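Local structure of lovastatin nonaketide synthase mokA (Monascus pilosus, 6AD3) at residues Leu73-Leu78 against Ala146-Gly151; Tyr84-Gln89 against His207-Asp212; Leu123-Ile128 against Lys234-Phe239. The protein catalyses the iterative nine-step formation of the polyketide of lovastatin (monacolin K), the chain described here being its condensation domain. The protein carries 1 engineered substitution. All coordinates share one frame; numbering follows the deposited sequence.

Contact 1: Leu73-Leu78 against Ala146-Gly151; sequences LALHPL and AQIVFG
Gln147 and Pro77 illustrate how a side chain can lengthen a ladder that the backbone begins. The amide NE2 of Gln147 gives a nearly straight hydrogen bond to the carbonyl O of Pro77 at 3.0 Å, and this acceptor lies close to the amide plane. Beyond CG the glutamine chain runs extended, and CG itself sits beside the backbone N (chi1 -54°), a combination that carries NE2 past its own pairing partner, His76. On the same face of the sheet the His76 ring turns an edge to Val149, with CD2 of the ring 3.8 Å from the methyl CG2. The opposite face carries Leu75 and Ile148, which lie side by side and point the same way, Leu75 CD2 being 4.0 Å from Ile148 CG1.

These strands are antiparallel neighbours in a three-stranded sheet, with strand 72-77 at one border and strand 131-135 beyond strand 145-150. A classic beta bulge interrupts the regular pairing, because Leu73 and Ala74 both face Val149. Its carbonyl O receives a bond from Leu73 N at 2.7 Å and a weak one from Ala74 N at 3.5 Å. From the bulge, the Leu73 side chain packs on Gly151, CG lying 3.6 Å from the glycine CA.

Chemically, the side-chain hydrogen bond of Gln147 gives Pro77 O a partner, adding one cross-strand bond after the backbone pairing of His76 and Gln147; hydrogen bonds carry the pair, and the side contacts on both faces are modest.

Contact 2: Tyr84-Gln89 against His207-Asp212; sequences YAWRLQ and HRFVGD
Contact 2 is a largely apolar meeting of helix 80-91, through Ala85, Trp86 and Gln89, with the loop between strand 199-206 and helix 213-227. Phe209 does most of the touching, and it works with the edge of its ring. The CZ tip lies 3.7 Å from Trp86 CB, and Ala85 CB comes up to the same edge at 3.9 Å from CE1. Behind it, His207 sets NE2 over the centre of the Phe209 ring, 3.5 Å above the plane, so the phenyl has one face backed by imidazole while its rim meets the helix. Gln89, extended beyond CG, brings its amide NE2 to the edge of the His207 ring, near its plane, in a close approach whose detail is doubtful; amide and ring planes stand 77° apart.

The loop sequence HRFVGD probably aligns with the first six positions of the HHxxxDG motif of condensation domains, which would put Arg208 at the second histidine, the one usually taken as catalytic in this family, and Asp212, the N-cap of helix 213-227, at the motif's aspartate. Arg208 has CG anti to the backbone N (chi1 172°) and bends at the next two torsions. Its CG rests on Ala85 CB at 3.9 Å, while NH2 turns back to give a hydrogen bond to Gly211 O at 2.8 Å. The guanidinium also forms a salt bridge with Glu462 through NH1.

Contact 3: Leu123-Ile128 against Lys234-Phe239; sequences LRRHEI and KHVPQF
Gln238 joins the end of helix 112-125 to the start of helix 239-251, where it stands at the N-cap position, and it does so with both ends of one amide. NE2 gives a hydrogen bond to the carbonyl O of Arg125 at 3.1 Å. The oxygen OE1 receives Glu127 N at 2.8 Å, with an N-H...O angle of 164°. A bend at chi2 (-71°) folds the amide back so that both atoms face the opposing backbone: NE2 takes a carbonyl of the last helical turn and OE1 the N-H that opens the 3-10 segment 127-128, so the amide bridges the break at His126. The Glu127 carboxylate then stacks on this amide, the two planes being only 11° apart.

The close packing continues on the buried side, where Ile128 lies against Phe239, with CB to CB at 3.8 Å and Ile128 CD1 reaching Phe239 CD2 at 3.9 Å. Phe239 also meets Phe369 edge-to-face, which carries the apolar packing on to that ring. Val236 is just as tightly placed through its two methyls: CG2 sits over one face of the Arg125 guanidinium, 3.5 Å from NH1, and CG1 approaches His126 CD2 at 3.4 Å. The arginine is held in place by Glu222, through a salt bridge to NE, and by Asp233 O, which accepts from NH1.

The loose side is confined to Lys234 and His235, which are exposed to solvent and barely touch the helix end.

Beside the amide, one water accepts from Ile128 N and from Phe239 N, and donates to Gln238 OE1 at 2.8 Å.

How the contacts relate
All three contacts lie close together in the N-terminal half of the chain and touch one another through their side chains. Contacts 1 and 3 are nearest, their centres about 13 Å apart: Gln147 OE1 packs on Ile128 CD1 and Phe239 CD2, each at 3.7 Å, so the glutamine whose amide nitrogen serves the sheet ends in the apolar cluster of contact 3. Contact 2, with centre about 16 Å from contact 1, adjoins it where Leu78 CD1 meets Trp86 CB at 4.0 Å. Its loop also reaches contact 3, centre to centre about 19 Å, Val210 CG1 lying 3.6 Å from Ile128 O. Contacts 1 and 3 thus both adjoin contact 2, whose loop probably corresponds to the family's active-site motif.

Contact 1: Leu73-Leu78 against Ala146-Gly151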
loop_
_atom_site.group_PDB
_atom_site.type_symbol
_atom_site.label_atom_id
_atom_site.label_comp_id
_atom_site.label_asym_id
_atom_site.label_seq_id
_atom_site.Cartn_x
_atom_site.Cartn_y
_atom_site.Cartn_z
ATOM N N LEU A 73 -17.880 -15.023 -18.909
ATOM C CA LEU A 73 -16.961 -15.072 -20.036
ATOM C C LEU A 73 -15.848 -16.105 -19.832
ATOM O O LEU A 73 -15.464 -16.815 -20.760
ATOM C CB LEU A 73 -16.357 -13.679 -20.280
ATOM C CG LEU A 73 -17.374 -12.553 -20.524
ATOM C CD1 LEU A 73 -16.650 -11.266 -20.962
ATOM C CD2 LEU A 73 -18.427 -12.971 -21.546
ATOM N N ALA A 74 -15.276 -16.154 -18.639
ATOM C CA ALA A 74 -14.135 -17.009 -18.418
ATOM C C ALA A 74 -13.910 -17.207 -16.935
ATOM O O ALA A 74 -14.491 -16.486 -16.117
ATOM C CB ALA A 74 -12.890 -16.395 -19.059
ATOM N N LEU A 75 -13.136 -18.245 -16.624
ATOM C CA LEU A 75 -12.683 -18.552 -15.292
ATOM C C LEU A 75 -11.152 -18.516 -15.286
ATOM O O LEU A 75 -10.520 -18.955 -16.252
ATOM C CB LEU A 75 -13.143 -19.949 -14.919
ATOM C CG LEU A 75 -14.638 -20.232 -15.096
ATOM C CD1 LEU A 75 -14.900 -21.688 -14.809
ATOM C CD2 LEU A 75 -15.460 -19.348 -14.170
ATOM N N HIS A 76 -10.578 -18.121 -14.150
ATOM C CA HIS A 76 -9.118 -18.033 -13.969
ATOM C C HIS A 76 -8.767 -18.327 -12.547
ATOM O O HIS A 76 -9.496 -17.969 -11.643
ATOM C CB HIS A 76 -8.608 -16.604 -14.281
ATOM C CG HIS A 76 -8.957 -16.118 -15.646
ATOM N ND1 HIS A 76 -8.195 -16.407 -16.750
ATOM C CD2 HIS A 76 -9.919 -15.272 -16.068
ATOM C CE1 HIS A 76 -8.737 -15.846 -17.814
ATOM N NE2 HIS A 76 -9.766 -15.127 -17.421
ATOM N N PRO A 77 -7.577 -18.866 -12.322
ATOM C CA PRO A 77 -7.021 -18.904 -10.966
ATOM C C PRO A 77 -6.813 -17.492 -10.405
ATOM O O PRO A 77 -6.680 -16.582 -11.173
ATOM C CB PRO A 77 -5.668 -19.602 -11.150
ATOM C CG PRO A 77 -5.356 -19.540 -12.614
ATOM C CD PRO A 77 -6.613 -19.265 -13.371
ATOM N N LEU A 78 -6.796 -17.349 -9.074
ATOM C CA LEU A 78 -6.295 -16.141 -8.439
ATOM C C LEU A 78 -4.862 -15.836 -8.913
ATOM O O LEU A 78 -4.065 -16.732 -9.205
ATOM C CB LEU A 78 -6.355 -16.268 -6.923
ATOM C CG LEU A 78 -7.705 -16.521 -6.231
ATOM C CD1 LEU A 78 -7.555 -16.502 -4.717
ATOM C CD2 LEU A 78 -8.741 -15.510 -6.669
ATOM N N ALA A 146 -11.616 -18.958 -7.230
ATOM C CA ALA A 146 -11.232 -18.631 -8.588
ATOM C C ALA A 146 -11.912 -17.356 -9.026
ATOM O O ALA A 146 -12.952 -17.033 -8.528
ATOM C CB ALA A 146 -11.555 -19.752 -9.550
ATOM N N GLN A 147 -11.311 -16.661 -9.975
ATOM C CA GLN A 147 -11.913 -15.472 -10.569
ATOM C C GLN A 147 -12.949 -15.881 -11.632
ATOM O O GLN A 147 -12.652 -16.664 -12.520
ATOM C CB GLN A 147 -10.840 -14.611 -11.260
ATOM C CG GLN A 147 -9.666 -14.233 -10.385
ATOM C CD GLN A 147 -8.740 -13.267 -11.102
ATOM O OE1 GLN A 147 -9.051 -12.081 -11.211
ATOM N NE2 GLN A 147 -7.644 -13.777 -11.640
ATOM N N ILE A 148 -14.141 -15.327 -11.526
ATOM C CA ILE A 148 -15.156 -15.474 -12.518
ATOM C C ILE A 148 -15.347 -14.164 -13.234
ATOM O O ILE A 148 -15.721 -13.167 -12.617
ATOM C CB ILE A 148 -16.492 -15.804 -11.859
ATOM C CG1 ILE A 148 -16.361 -17.040 -11.015
ATOM C CG2 ILE A 148 -17.578 -15.937 -12.908
ATOM C CD1 ILE A 148 -17.439 -17.135 -9.930
ATOM N N VAL A 149 -15.069 -14.138 -14.529
ATOM C CA VAL A 149 -15.187 -12.888 -15.283
ATOM C C VAL A 149 -16.538 -12.850 -15.937
ATOM O O VAL A 149 -16.860 -13.717 -16.727
ATOM C CB VAL A 149 -14.081 -12.748 -16.346
ATOM C CG1 VAL A 149 -14.285 -11.481 -17.163
ATOM C CG2 VAL A 149 -12.715 -12.735 -15.681
ATOM N N PHE A 150 -17.351 -11.881 -15.550
ATOM C CA PHE A 150 -18.687 -11.741 -16.064
ATOM C C PHE A 150 -18.679 -10.858 -17.297
ATOM O O PHE A 150 -17.829 -9.961 -17.437
ATOM C CB PHE A 150 -19.604 -11.121 -15.013
ATOM C CG PHE A 150 -19.770 -11.957 -13.785
ATOM C CD1 PHE A 150 -20.655 -13.035 -13.781
ATOM C CD2 PHE A 150 -19.150 -11.613 -12.606
ATOM C CE1 PHE A 150 -20.824 -13.809 -12.638
ATOM C CE2 PHE A 150 -19.380 -12.342 -11.434
ATOM C CZ PHE A 150 -20.191 -13.458 -11.461
ATOM N N GLY A 151 -19.678 -11.035 -18.148
ATOM C CA GLY A 151 -19.811 -10.187 -19.338
ATOM C C GLY A 151 -20.127 -8.745 -18.963
ATOM O O GLY A 151 -19.704 -7.791 -19.649
#

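Contact 2: Tyr84-Gln89 against His207-Asp212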
loop_
_atom_site.group_PDB
_atom_site.type_symbol
_atom_site.label_atom_id
_atom_site.label_comp_id
_atom_site.label_asym_id
_atom_site.label_seq_id
_atom_site.Cartn_x
_atom_site.Cartn_y
_atom_site.Cartn_z
ATOM N N TYR A 84 -2.316 -14.984 -1.808
ATOM C CA TYR A 84 -1.782 -14.762 -0.462
ATOM C C TYR A 84 -2.737 -13.855 0.340
ATOM O O TYR A 84 -3.057 -14.116 1.475
ATOM C CB TYR A 84 -0.379 -14.140 -0.504
ATOM C CG TYR A 84 0.261 -14.047 0.892
ATOM C CD1 TYR A 84 0.727 -15.201 1.545
ATOM C CD2 TYR A 84 0.314 -12.842 1.563
ATOM C CE1 TYR A 84 1.266 -15.129 2.818
ATOM C CE2 TYR A 84 0.827 -12.743 2.842
ATOM C CZ TYR A 84 1.318 -13.880 3.470
ATOM O OH TYR A 84 1.744 -13.761 4.760
ATOM N N ALA A 85 -3.273 -12.865 -0.319
ATOM C CA ALA A 85 -4.247 -12.009 0.310
ATOM C C ALA A 85 -5.495 -12.798 0.758
ATOM O O ALA A 85 -6.027 -12.561 1.830
ATOM C CB ALA A 85 -4.616 -10.898 -0.649
ATOM N N TRP A 86 -5.924 -13.755 -0.043
ATOM C CA TRP A 86 -7.052 -14.611 0.331
ATOM C C TRP A 86 -6.726 -15.399 1.616
ATOM O O TRP A 86 -7.559 -15.501 2.534
ATOM C CB TRP A 86 -7.372 -15.542 -0.822
ATOM C CG TRP A 86 -8.341 -16.636 -0.492
ATOM C CD1 TRP A 86 -8.112 -17.984 -0.585
ATOM C CD2 TRP A 86 -9.688 -16.488 -0.029
ATOM N NE1 TRP A 86 -9.252 -18.681 -0.242
ATOM C CE2 TRP A 86 -10.226 -17.792 0.118
ATOM C CE3 TRP A 86 -10.475 -15.390 0.335
ATOM C CZ2 TRP A 86 -11.518 -18.025 0.624
ATOM C CZ3 TRP A 86 -11.781 -15.619 0.804
ATOM C CH2 TRP A 86 -12.282 -16.933 0.947
ATOM N N ARG A 87 -5.481 -15.861 1.742
ATOM C CA ARG A 87 -5.107 -16.583 2.962
ATOM C C ARG A 87 -5.130 -15.666 4.158
ATOM O O ARG A 87 -5.548 -16.080 5.238
ATOM C CB ARG A 87 -3.727 -17.207 2.822
ATOM C CG ARG A 87 -3.630 -18.261 1.740
ATOM C CD ARG A 87 -2.243 -18.879 1.722
ATOM N NE ARG A 87 -1.940 -19.513 0.443
ATOM C CZ ARG A 87 -2.245 -20.767 0.122
ATOM N NH1 ARG A 87 -2.938 -21.525 0.952
ATOM N NH2 ARG A 87 -1.906 -21.243 -1.062
ATOM N N LEU A 88 -4.690 -14.406 3.987
ATOM C CA LEU A 88 -4.777 -13.432 5.088
ATOM C C LEU A 88 -6.228 -13.245 5.454
ATOM O O LEU A 88 -6.567 -13.135 6.631
ATOM C CB LEU A 88 -4.135 -12.074 4.720
ATOM C CG LEU A 88 -2.633 -12.006 4.472
ATOM C CD1 LEU A 88 -2.209 -10.649 3.883
ATOM C CD2 LEU A 88 -1.869 -12.291 5.750
ATOM N N GLN A 89 -7.085 -13.093 4.449
ATOM C CA GLN A 89 -8.488 -12.780 4.719
ATOM C C GLN A 89 -9.140 -13.941 5.467
ATOM O O GLN A 89 -9.895 -13.747 6.442
ATOM C CB GLN A 89 -9.232 -12.523 3.406
ATOM C CG GLN A 89 -10.737 -12.523 3.567
ATOM C CD GLN A 89 -11.480 -12.093 2.307
ATOM O OE1 GLN A 89 -12.496 -12.704 1.950
ATOM N NE2 GLN A 89 -11.114 -10.915 1.775
ATOM N N HIS A 207 -12.343 -3.697 -2.539
ATOM C CA HIS A 207 -11.823 -4.923 -1.986
ATOM C C HIS A 207 -10.384 -5.080 -2.419
ATOM O O HIS A 207 -10.001 -4.674 -3.521
ATOM C CB HIS A 207 -12.659 -6.120 -2.423
ATOM C CG HIS A 207 -12.293 -7.389 -1.723
ATOM N ND1 HIS A 207 -12.940 -7.850 -0.594
ATOM C CD2 HIS A 207 -11.344 -8.299 -2.009
ATOM C CE1 HIS A 207 -12.375 -8.967 -0.196
ATOM N NE2 HIS A 207 -11.388 -9.249 -1.021
ATOM N N ARG A 208 -9.581 -5.693 -1.543
ATOM C CA ARG A 208 -8.159 -5.947 -1.816
ATOM C C ARG A 208 -7.923 -6.583 -3.179
ATOM O O ARG A 208 -6.947 -6.274 -3.824
ATOM C CB ARG A 208 -7.597 -6.838 -0.727
ATOM C CG ARG A 208 -6.176 -7.379 -0.935
ATOM C CD ARG A 208 -5.115 -6.350 -0.698
ATOM N NE ARG A 208 -5.042 -5.346 -1.758
ATOM C CZ ARG A 208 -4.280 -4.264 -1.713
ATOM N NH1 ARG A 208 -3.541 -4.015 -0.656
ATOM N NH2 ARG A 208 -4.254 -3.408 -2.724
ATOM N N PHE A 209 -8.769 -7.532 -3.572
ATOM C CA PHE A 209 -8.475 -8.330 -4.716
ATOM C C PHE A 209 -8.515 -7.552 -6.059
ATOM O O PHE A 209 -8.054 -8.091 -7.084
ATOM C CB PHE A 209 -9.447 -9.508 -4.834
ATOM C CG PHE A 209 -9.316 -10.562 -3.764
ATOM C CD1 PHE A 209 -8.295 -10.537 -2.841
ATOM C CD2 PHE A 209 -10.294 -11.556 -3.653
ATOM C CE1 PHE A 209 -8.263 -11.429 -1.817
ATOM C CE2 PHE A 209 -10.251 -12.458 -2.618
ATOM C CZ PHE A 209 -9.204 -12.431 -1.735
ATOM N N VAL A 210 -9.130 -6.369 -6.088
ATOM C CA VAL A 210 -9.433 -5.667 -7.362
ATOM C C VAL A 210 -8.720 -4.344 -7.552
ATOM O O VAL A 210 -8.897 -3.706 -8.581
ATOM C CB VAL A 210 -10.942 -5.482 -7.619
ATOM C CG1 VAL A 210 -11.640 -6.854 -7.619
ATOM C CG2 VAL A 210 -11.573 -4.569 -6.558
ATOM N N GLY A 211 -7.935 -3.929 -6.563
ATOM C CA GLY A 211 -7.284 -2.642 -6.649
ATOM C C GLY A 211 -6.001 -2.473 -5.897
ATOM O O GLY A 211 -5.490 -3.410 -5.271
ATOM N N ASP A 212 -5.446 -1.256 -6.032
ATOM C CA ASP A 212 -4.242 -0.805 -5.298
ATOM C C ASP A 212 -3.995 0.648 -5.680
ATOM O O ASP A 212 -4.820 1.244 -6.345
ATOM C CB ASP A 212 -2.974 -1.703 -5.570
ATOM C CG ASP A 212 -2.472 -1.675 -7.028
ATOM O OD1 ASP A 212 -2.770 -0.747 -7.811
ATOM O OD2 ASP A 212 -1.692 -2.597 -7.382
#

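Contact 3: Leu123-Ile128 against Lys234-Phe239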
loop_
_atom_site.group_PDB
_atom_site.type_symbol
_atom_site.label_atom_id
_atom_site.label_comp_id
_atom_site.label_asym_id
_atom_site.label_seq_id
_atom_site.Cartn_x
_atom_site.Cartn_y
_atom_site.Cartn_z
ATOM N N LEU A 123 -15.933 0.729 -15.522
ATOM C CA LEU A 123 -16.361 -0.582 -15.042
ATOM C C LEU A 123 -16.460 -1.623 -16.172
ATOM O O LEU A 123 -16.092 -2.774 -16.000
ATOM C CB LEU A 123 -17.678 -0.464 -14.292
ATOM C CG LEU A 123 -17.690 0.256 -12.952
ATOM C CD1 LEU A 123 -19.095 0.225 -12.363
ATOM C CD2 LEU A 123 -16.711 -0.326 -11.937
ATOM N N ARG A 124 -17.040 -1.226 -17.300
ATOM C CA ARG A 124 -17.163 -2.087 -18.460
ATOM C C ARG A 124 -15.826 -2.442 -19.113
ATOM O O ARG A 124 -15.639 -3.591 -19.569
ATOM C CB ARG A 124 -18.046 -1.412 -19.499
ATOM C CG ARG A 124 -18.102 -2.104 -20.823
ATOM C CD ARG A 124 -19.319 -1.600 -21.609
ATOM N NE ARG A 124 -19.442 -0.136 -21.543
ATOM C CZ ARG A 124 -20.313 0.539 -20.775
ATOM N NH1 ARG A 124 -21.198 -0.093 -19.997
ATOM N NH2 ARG A 124 -20.294 1.862 -20.791
ATOM N N ARG A 125 -14.900 -1.481 -19.170
ATOM C CA ARG A 125 -13.613 -1.689 -19.851
ATOM C C ARG A 125 -12.786 -2.793 -19.261
ATOM O O ARG A 125 -12.008 -3.457 -19.987
ATOM C CB ARG A 125 -12.771 -0.379 -19.845
ATOM C CG ARG A 125 -13.026 0.485 -21.073
ATOM C CD ARG A 125 -12.491 1.895 -20.878
ATOM N NE ARG A 125 -11.052 1.885 -20.648
ATOM C CZ ARG A 125 -10.145 1.684 -21.599
ATOM N NH1 ARG A 125 -10.518 1.577 -22.892
ATOM N NH2 ARG A 125 -8.887 1.757 -21.289
ATOM N N HIS A 126 -12.781 -2.878 -17.928
ATOM C CA HIS A 126 -11.812 -3.699 -17.212
ATOM C C HIS A 126 -12.468 -4.933 -16.608
ATOM O O HIS A 126 -13.310 -4.840 -15.711
ATOM C CB HIS A 126 -11.145 -2.868 -16.120
ATOM C CG HIS A 126 -10.341 -1.737 -16.654
ATOM N ND1 HIS A 126 -10.858 -0.467 -16.834
ATOM C CD2 HIS A 126 -9.158 -1.749 -17.298
ATOM C CE1 HIS A 126 -9.945 0.289 -17.425
ATOM N NE2 HIS A 126 -8.892 -0.461 -17.674
ATOM N N GLU A 127 -11.994 -6.079 -17.041
ATOM C CA GLU A 127 -12.496 -7.343 -16.563
ATOM C C GLU A 127 -12.472 -7.442 -15.044
ATOM O O GLU A 127 -13.389 -7.979 -14.451
ATOM C CB GLU A 127 -11.687 -8.480 -17.170
ATOM C CG GLU A 127 -12.076 -8.816 -18.585
ATOM C CD GLU A 127 -11.204 -9.886 -19.207
ATOM O OE1 GLU A 127 -10.476 -10.575 -18.501
ATOM O OE2 GLU A 127 -11.419 -10.163 -20.384
ATOM N N ILE A 128 -11.414 -6.934 -14.419
ATOM C CA ILE A 128 -11.224 -7.088 -12.974
ATOM C C ILE A 128 -12.321 -6.331 -12.198
ATOM O O ILE A 128 -12.610 -6.664 -11.074
ATOM C CB ILE A 128 -9.794 -6.642 -12.546
ATOM C CG1 ILE A 128 -9.503 -7.005 -11.087
ATOM C CG2 ILE A 128 -9.591 -5.153 -12.731
ATOM C CD1 ILE A 128 -9.602 -8.486 -10.781
ATOM N N LYS A 234 -8.699 1.261 -27.547
ATOM C CA LYS A 234 -9.512 0.043 -27.547
ATOM C C LYS A 234 -8.805 -1.106 -26.835
ATOM O O LYS A 234 -9.442 -1.959 -26.240
ATOM C CB LYS A 234 -9.804 -0.386 -28.989
ATOM C CG LYS A 234 -10.942 -1.381 -29.107
ATOM C CD LYS A 234 -12.213 -0.849 -28.436
ATOM C CE LYS A 234 -13.455 -1.610 -28.884
ATOM N NZ LYS A 234 -13.643 -1.500 -30.355
ATOM N N HIS A 235 -7.485 -1.146 -26.953
ATOM C CA HIS A 235 -6.687 -2.184 -26.333
ATOM C C HIS A 235 -6.712 -1.970 -24.828
ATOM O O HIS A 235 -6.319 -0.902 -24.346
ATOM C CB HIS A 235 -5.238 -2.123 -26.824
ATOM C CG HIS A 235 -4.300 -2.973 -26.023
ATOM N ND1 HIS A 235 -4.510 -4.320 -25.823
ATOM C CD2 HIS A 235 -3.202 -2.649 -25.288
ATOM C CE1 HIS A 235 -3.601 -4.791 -24.985
ATOM N NE2 HIS A 235 -2.764 -3.806 -24.686
ATOM N N VAL A 236 -7.096 -3.006 -24.073
ATOM C CA VAL A 236 -7.062 -2.930 -22.584
ATOM C C VAL A 236 -6.328 -4.127 -22.043
ATOM O O VAL A 236 -6.698 -5.271 -22.334
ATOM C CB VAL A 236 -8.520 -2.897 -21.991
ATOM C CG1 VAL A 236 -8.504 -2.858 -20.451
ATOM C CG2 VAL A 236 -9.279 -1.716 -22.528
ATOM N N PRO A 237 -5.255 -3.902 -21.301
ATOM C CA PRO A 237 -4.557 -5.016 -20.708
ATOM C C PRO A 237 -5.324 -5.575 -19.515
ATOM O O PRO A 237 -5.504 -4.902 -18.508
ATOM C CB PRO A 237 -3.216 -4.417 -20.294
ATOM C CG PRO A 237 -3.477 -2.985 -20.119
ATOM C CD PRO A 237 -4.568 -2.619 -21.070
ATOM N N GLN A 238 -5.834 -6.787 -19.649
ATOM C CA GLN A 238 -6.746 -7.277 -18.654
ATOM C C GLN A 238 -5.969 -7.999 -17.542
ATOM O O GLN A 238 -4.978 -8.720 -17.806
ATOM C CB GLN A 238 -7.767 -8.212 -19.290
ATOM C CG GLN A 238 -8.596 -7.546 -20.397
ATOM C CD GLN A 238 -9.564 -6.541 -19.866
ATOM O OE1 GLN A 238 -9.705 -6.367 -18.631
ATOM N NE2 GLN A 238 -10.340 -5.937 -20.773
ATOM N N PHE A 239 -6.517 -7.933 -16.321
ATOM C CA PHE A 239 -5.795 -8.418 -15.133
ATOM C C PHE A 239 -5.434 -9.879 -15.225
ATOM O O PHE A 239 -4.302 -10.266 -14.977
ATOM C CB PHE A 239 -6.622 -8.160 -13.884
ATOM C CG PHE A 239 -5.964 -8.608 -12.638
ATOM C CD1 PHE A 239 -4.849 -7.932 -12.168
ATOM C CD2 PHE A 239 -6.247 -9.859 -12.124
ATOM C CE1 PHE A 239 -4.170 -8.380 -11.029
ATOM C CE2 PHE A 239 -5.609 -10.308 -10.970
ATOM C CZ PHE A 239 -4.571 -9.570 -10.429
HETATM O O HOH W 1 -8.856 -6.024 -15.974
#